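Local coordinates for protein 3,4-dihydroxybenzoate decarboxylase (Enterobacter cloacae, PDB 5NY5) that decarboxylates 3,4-dihydroxybenzoate and can run in reverse to carboxylate catechols at the para position, as a prenylated-flavin-dependent enzyme of the UbiD family, at residues Q118-Y123 with V309-H314; T207-L212 with E262-G267. One frame throughout, in Å; residues are numbered along the deposited sequence.

Contact 1. Residues Q118-Y123 with V309-H314; sequences QEQVFY and VTMRNH
Glu119 meets Asn313 through a side chain whose CG stands beside the backbone N (chi1 -73°) and whose chain is extended from there, which carries the carboxylate across to the loop that follows the second strand. Its OE1 takes the backbone N-H of Asn313, with Asn313 N to Glu119 OE1 at 2.7 Å, met nearly along the C-O axis and almost straight at the hydrogen (174°). The same oxygen lies against Arg312 CB, while the guanidinium of Arg312 runs off to the carbonyl of Ala261. In Thr310, chi1 of -86° sets OG1 beside the backbone N and turns the methyl CG2 to the far side, where it rests on the aliphatic part of Gln118, 3.6 Å from Gln118 CG; the amide of Gln118 is held beyond by the carbonyl of Gln249. Beside it, Val121 and Thr310 lie alongside, pointing the same way, Val121 CG2 3.9 Å from Thr310 OG1.

The other face carries Gln120, Met311 (a selenomethionine), Phe122 and Val309. Met311 CG lies 4.0 Å from Gln120 CB. Phe122 turns an edge to Val309 O, and with Val309 it packs on Leu134 of helix 131-134. Backbone bonds join the strands in two pairs: Phe122 N to Val309 O and Val309 N to Phe122 O, both 2.7 Å, then Gln120 N to Met311 O, 2.7 Å, and Met311 N to Gln120 O, 3.2 Å. Hydrogen-bonded and non-hydrogen-bonded pairs thus alternate in antiparallel fashion, strand 120-123 flanking strand 303-311 in the sheet of the Rift-related, FMN-binding-type domain.

Contact 2. Residues T207-L212 with E262-G267; sequences TINMGL and EIIIEG
Ile208 and Ile265 meet obliquely on one face of the strand pair, Ile208 CD1 3.7 Å from Ile265 CG2. On the same face the Met210 chain, a selenomethionine, folds back at its last torsion (chi3 -60°), bringing CE against both Ile265 CD1 (3.7 Å) and Ile263 CG2 (3.8 Å). The reverse face is mixed: Ile264 CD1 lies 3.2 Å from Asn209 OD1, an oxygen that accepts the backbone N-H of Ile258. Asn209 ND2 donates to Thr207 OG1, itself bonded to the carbonyl of Lys256, and also to the carbonyl of Leu153, so the buried amide is gripped at both ends and its rotation fixed. Glu266, also on this face, turns its carboxylate to the backbone N-H groups of Val251 and Ala252.

Paired backbone hydrogen bonds position these side chains, linking Ile208 with Ile265 and Met210 with Ile263. At the end of the ladder Met210 O accepts Ile263 N, 2.9 Å, and more weakly Glu262 N, 3.1 Å. Glu262 N also reaches Gly211 O, at 3.0 Å and on a lone pair. Gly211 sits at positive phi (84°), its CA 3.9 Å from Glu262 CG. Further out, Ile316 N and Arg9 hold the Glu262 carboxylate. Glu262 and Ile263 facing Met210 together make a classic beta bulge, ending a buried antiparallel strand pair in the FMN-binding-type sheet of a UbiD enzyme.

How the contacts relate
Contacts 1 and 2 are neighbouring strips of one antiparallel sheet, their centres 10 Å apart. Strand 303-311 pairs with 120-123 on one edge and with 263-269 on the other, so the four strands run in the order 120-123, 303-311, 263-269, 204-210. The seam combines backbone bonding with side-chain packing, Met311 on Ile263 and Thr310 on Ile264; Arg312 N lies 3.1 Å from Glu262 O, a probable hydrogen bond. Contact 1 is partly buried and away from the annotated sites. Contact 2 is fully buried and nearer the cofactor: the Ile208 side chain is about 7 Å from that of His170, which binds prenylated FMN, absent from this chain.

Contact 1. Residues Q118-Y123 with V309-H314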
# COMPACT_ATOMS: atom_id res chain seq x y z
N GLN A 118 -20.42 59.69 -6.82
CA GLN A 118 -21.15 60.55 -5.90
C GLN A 118 -22.16 61.45 -6.61
O GLN A 118 -22.47 62.54 -6.11
CB GLN A 118 -20.17 61.38 -5.07
CG GLN A 118 -19.32 60.54 -4.13
CD GLN A 118 -18.42 61.37 -3.25
OE1 GLN A 118 -18.31 62.58 -3.42
NE2 GLN A 118 -17.78 60.72 -2.28
N GLU A 119 -22.69 61.02 -7.75
CA GLU A 119 -23.76 61.77 -8.41
C GLU A 119 -25.06 61.73 -7.62
O GLU A 119 -25.90 62.62 -7.79
CB GLU A 119 -23.99 61.25 -9.82
CG GLU A 119 -22.89 61.62 -10.81
CD GLU A 119 -23.00 60.85 -12.12
OE1 GLU A 119 -23.92 60.02 -12.24
OE2 GLU A 119 -22.16 61.08 -13.02
N GLN A 120 -25.25 60.71 -6.78
CA GLN A 120 -26.36 60.64 -5.85
C GLN A 120 -25.82 60.33 -4.46
O GLN A 120 -24.82 59.62 -4.32
CB GLN A 120 -27.38 59.57 -6.24
CG GLN A 120 -28.01 59.72 -7.60
CD GLN A 120 -29.03 58.63 -7.89
OE1 GLN A 120 -28.90 57.90 -8.87
NE2 GLN A 120 -30.04 58.52 -7.04
N VAL A 121 -26.49 60.85 -3.44
CA VAL A 121 -26.10 60.60 -2.05
C VAL A 121 -27.36 60.35 -1.24
O VAL A 121 -28.31 61.14 -1.29
CB VAL A 121 -25.30 61.78 -1.46
CG1 VAL A 121 -25.08 61.55 0.03
CG2 VAL A 121 -23.96 61.92 -2.16
N PHE A 122 -27.38 59.25 -0.49
CA PHE A 122 -28.47 58.91 0.41
C PHE A 122 -27.89 58.75 1.81
O PHE A 122 -27.16 57.79 2.07
CB PHE A 122 -29.18 57.63 -0.04
CG PHE A 122 -29.94 57.77 -1.33
CD1 PHE A 122 -29.28 57.70 -2.54
CD2 PHE A 122 -31.31 57.93 -1.32
CE1 PHE A 122 -29.97 57.82 -3.73
CE2 PHE A 122 -32.01 58.05 -2.50
CZ PHE A 122 -31.34 57.99 -3.71
N TYR A 123 -28.20 59.69 2.70
CA TYR A 123 -27.74 59.60 4.08
C TYR A 123 -28.66 58.71 4.89
O TYR A 123 -29.88 58.72 4.72
CB TYR A 123 -27.65 60.98 4.71
CG TYR A 123 -26.60 61.88 4.09
CD1 TYR A 123 -25.26 61.72 4.39
CD2 TYR A 123 -26.96 62.90 3.21
CE1 TYR A 123 -24.30 62.53 3.83
CE2 TYR A 123 -26.01 63.72 2.65
CZ TYR A 123 -24.68 63.54 2.96
OH TYR A 123 -23.73 64.36 2.40
N VAL A 309 -25.33 55.88 1.42
CA VAL A 309 -25.22 55.15 0.17
C VAL A 309 -24.99 56.16 -0.94
O VAL A 309 -25.60 57.23 -0.95
CB VAL A 309 -26.47 54.29 -0.11
CG1 VAL A 309 -26.26 53.42 -1.34
CG2 VAL A 309 -26.79 53.43 1.09
N THR A 310 -24.11 55.81 -1.88
CA THR A 310 -23.61 56.75 -2.86
C THR A 310 -23.51 56.06 -4.21
O THR A 310 -22.88 55.01 -4.32
CB THR A 310 -22.24 57.30 -2.42
OG1 THR A 310 -22.43 58.42 -1.54
CG2 THR A 310 -21.40 57.71 -3.59
N MSE A 311 -24.16 56.64 -5.22
CA MSE A 311 -24.21 56.01 -6.54
C MSE A 311 -24.34 57.04 -7.67
O MSE A 311 -24.74 58.17 -7.43
CB MSE A 311 -25.36 55.02 -6.61
CG MSE A 311 -26.72 55.60 -6.26
SE MSE A 311 -28.09 54.22 -6.10
CE MSE A 311 -29.11 54.60 -7.71
N ARG A 312 -23.97 56.64 -8.88
CA ARG A 312 -24.14 57.51 -10.03
C ARG A 312 -25.56 57.42 -10.56
O ARG A 312 -26.38 56.61 -10.11
CB ARG A 312 -23.13 57.19 -11.13
CG ARG A 312 -22.53 55.80 -11.09
CD ARG A 312 -21.88 55.47 -12.43
NE ARG A 312 -20.43 55.69 -12.45
CZ ARG A 312 -19.71 55.82 -13.56
NH1 ARG A 312 -18.40 56.00 -13.49
NH2 ARG A 312 -20.30 55.79 -14.74
N ASN A 313 -25.86 58.28 -11.54
CA ASN A 313 -27.18 58.30 -12.15
C ASN A 313 -27.46 56.98 -12.86
O ASN A 313 -26.66 56.54 -13.70
CB ASN A 313 -27.29 59.46 -13.13
CG ASN A 313 -27.27 60.81 -12.45
OD1 ASN A 313 -27.57 60.92 -11.26
ND2 ASN A 313 -26.93 61.86 -13.19
N HIS A 314 -28.59 56.36 -12.52
CA HIS A 314 -28.98 55.06 -13.06
C HIS A 314 -27.91 54.01 -12.76
O HIS A 314 -27.38 53.34 -13.65
CB HIS A 314 -29.27 55.16 -14.56
CG HIS A 314 -30.18 54.09 -15.07
ND1 HIS A 314 -30.22 53.72 -16.40
CD2 HIS A 314 -31.07 53.30 -14.44
CE1 HIS A 314 -31.11 52.75 -16.56
NE2 HIS A 314 -31.64 52.48 -15.38

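Contact 2. Residues T207-L212 with E262-G267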
# COMPACT_ATOMS: atom_id res chain seq x y z
N THR A 207 -15.57 51.70 3.22
CA THR A 207 -16.36 51.95 2.03
C THR A 207 -16.48 50.67 1.22
O THR A 207 -15.50 49.92 1.10
CB THR A 207 -15.76 53.06 1.16
OG1 THR A 207 -14.55 52.58 0.56
CG2 THR A 207 -15.46 54.29 1.99
N ILE A 208 -17.66 50.42 0.68
CA ILE A 208 -17.95 49.22 -0.08
C ILE A 208 -18.19 49.65 -1.52
O ILE A 208 -19.23 50.24 -1.84
CB ILE A 208 -19.16 48.47 0.49
CG1 ILE A 208 -18.94 48.21 1.98
CG2 ILE A 208 -19.37 47.17 -0.26
CD1 ILE A 208 -20.21 48.10 2.78
N ASN A 209 -17.23 49.35 -2.39
CA ASN A 209 -17.23 49.84 -3.76
C ASN A 209 -17.72 48.74 -4.69
O ASN A 209 -17.14 47.65 -4.73
CB ASN A 209 -15.83 50.30 -4.16
CG ASN A 209 -15.24 51.28 -3.16
OD1 ASN A 209 -15.23 52.49 -3.40
ND2 ASN A 209 -14.74 50.77 -2.05
N MSE A 210 -18.78 49.02 -5.44
CA MSE A 210 -19.38 48.03 -6.32
C MSE A 210 -19.65 48.60 -7.71
O MSE A 210 -20.06 49.76 -7.84
CB MSE A 210 -20.67 47.48 -5.72
CG MSE A 210 -20.50 46.87 -4.34
SE MSE A 210 -22.17 46.28 -3.54
CE MSE A 210 -23.11 47.98 -3.51
N GLY A 211 -19.44 47.79 -8.74
CA GLY A 211 -19.59 48.24 -10.11
C GLY A 211 -18.34 48.92 -10.61
O GLY A 211 -18.29 50.15 -10.70
N LEU A 212 -17.32 48.13 -10.94
CA LEU A 212 -15.98 48.65 -11.17
C LEU A 212 -15.45 48.19 -12.52
O LEU A 212 -16.01 47.30 -13.17
CB LEU A 212 -15.02 48.19 -10.07
CG LEU A 212 -15.57 48.22 -8.65
CD1 LEU A 212 -14.63 47.50 -7.71
CD2 LEU A 212 -15.78 49.66 -8.20
N GLU A 262 -19.82 52.41 -9.49
CA GLU A 262 -21.25 52.57 -9.73
C GLU A 262 -22.00 52.87 -8.44
O GLU A 262 -22.79 53.82 -8.39
CB GLU A 262 -21.82 51.31 -10.39
CG GLU A 262 -21.45 51.15 -11.86
CD GLU A 262 -22.28 52.04 -12.77
OE1 GLU A 262 -23.46 52.28 -12.44
OE2 GLU A 262 -21.75 52.50 -13.80
N ILE A 263 -21.77 52.08 -7.40
CA ILE A 263 -22.45 52.24 -6.12
C ILE A 263 -21.42 52.18 -5.00
O ILE A 263 -20.47 51.40 -5.06
CB ILE A 263 -23.54 51.16 -5.91
CG1 ILE A 263 -24.50 51.12 -7.09
CG2 ILE A 263 -24.30 51.40 -4.62
CD1 ILE A 263 -25.64 50.16 -6.91
N ILE A 264 -21.61 53.02 -3.98
CA ILE A 264 -20.76 53.04 -2.80
C ILE A 264 -21.64 52.90 -1.57
O ILE A 264 -22.69 53.54 -1.47
CB ILE A 264 -19.94 54.35 -2.71
CG1 ILE A 264 -19.16 54.59 -4.00
CG2 ILE A 264 -19.00 54.30 -1.51
CD1 ILE A 264 -18.11 53.55 -4.26
N ILE A 265 -21.22 52.05 -0.64
CA ILE A 265 -21.85 51.93 0.66
C ILE A 265 -20.84 52.38 1.70
O ILE A 265 -19.78 51.75 1.87
CB ILE A 265 -22.34 50.50 0.94
CG1 ILE A 265 -23.32 50.05 -0.14
CG2 ILE A 265 -23.00 50.43 2.31
CD1 ILE A 265 -23.86 48.66 0.08
N GLU A 266 -21.13 53.48 2.39
CA GLU A 266 -20.28 54.00 3.45
C GLU A 266 -20.86 53.57 4.79
O GLU A 266 -22.00 53.92 5.12
CB GLU A 266 -20.17 55.52 3.38
CG GLU A 266 -19.49 56.03 2.12
CD GLU A 266 -19.36 57.54 2.11
OE1 GLU A 266 -19.69 58.18 3.13
OE2 GLU A 266 -18.93 58.10 1.08
N GLY A 267 -20.08 52.82 5.56
CA GLY A 267 -20.55 52.32 6.84
C GLY A 267 -19.41 52.15 7.82
O GLY A 267 -18.25 52.47 7.52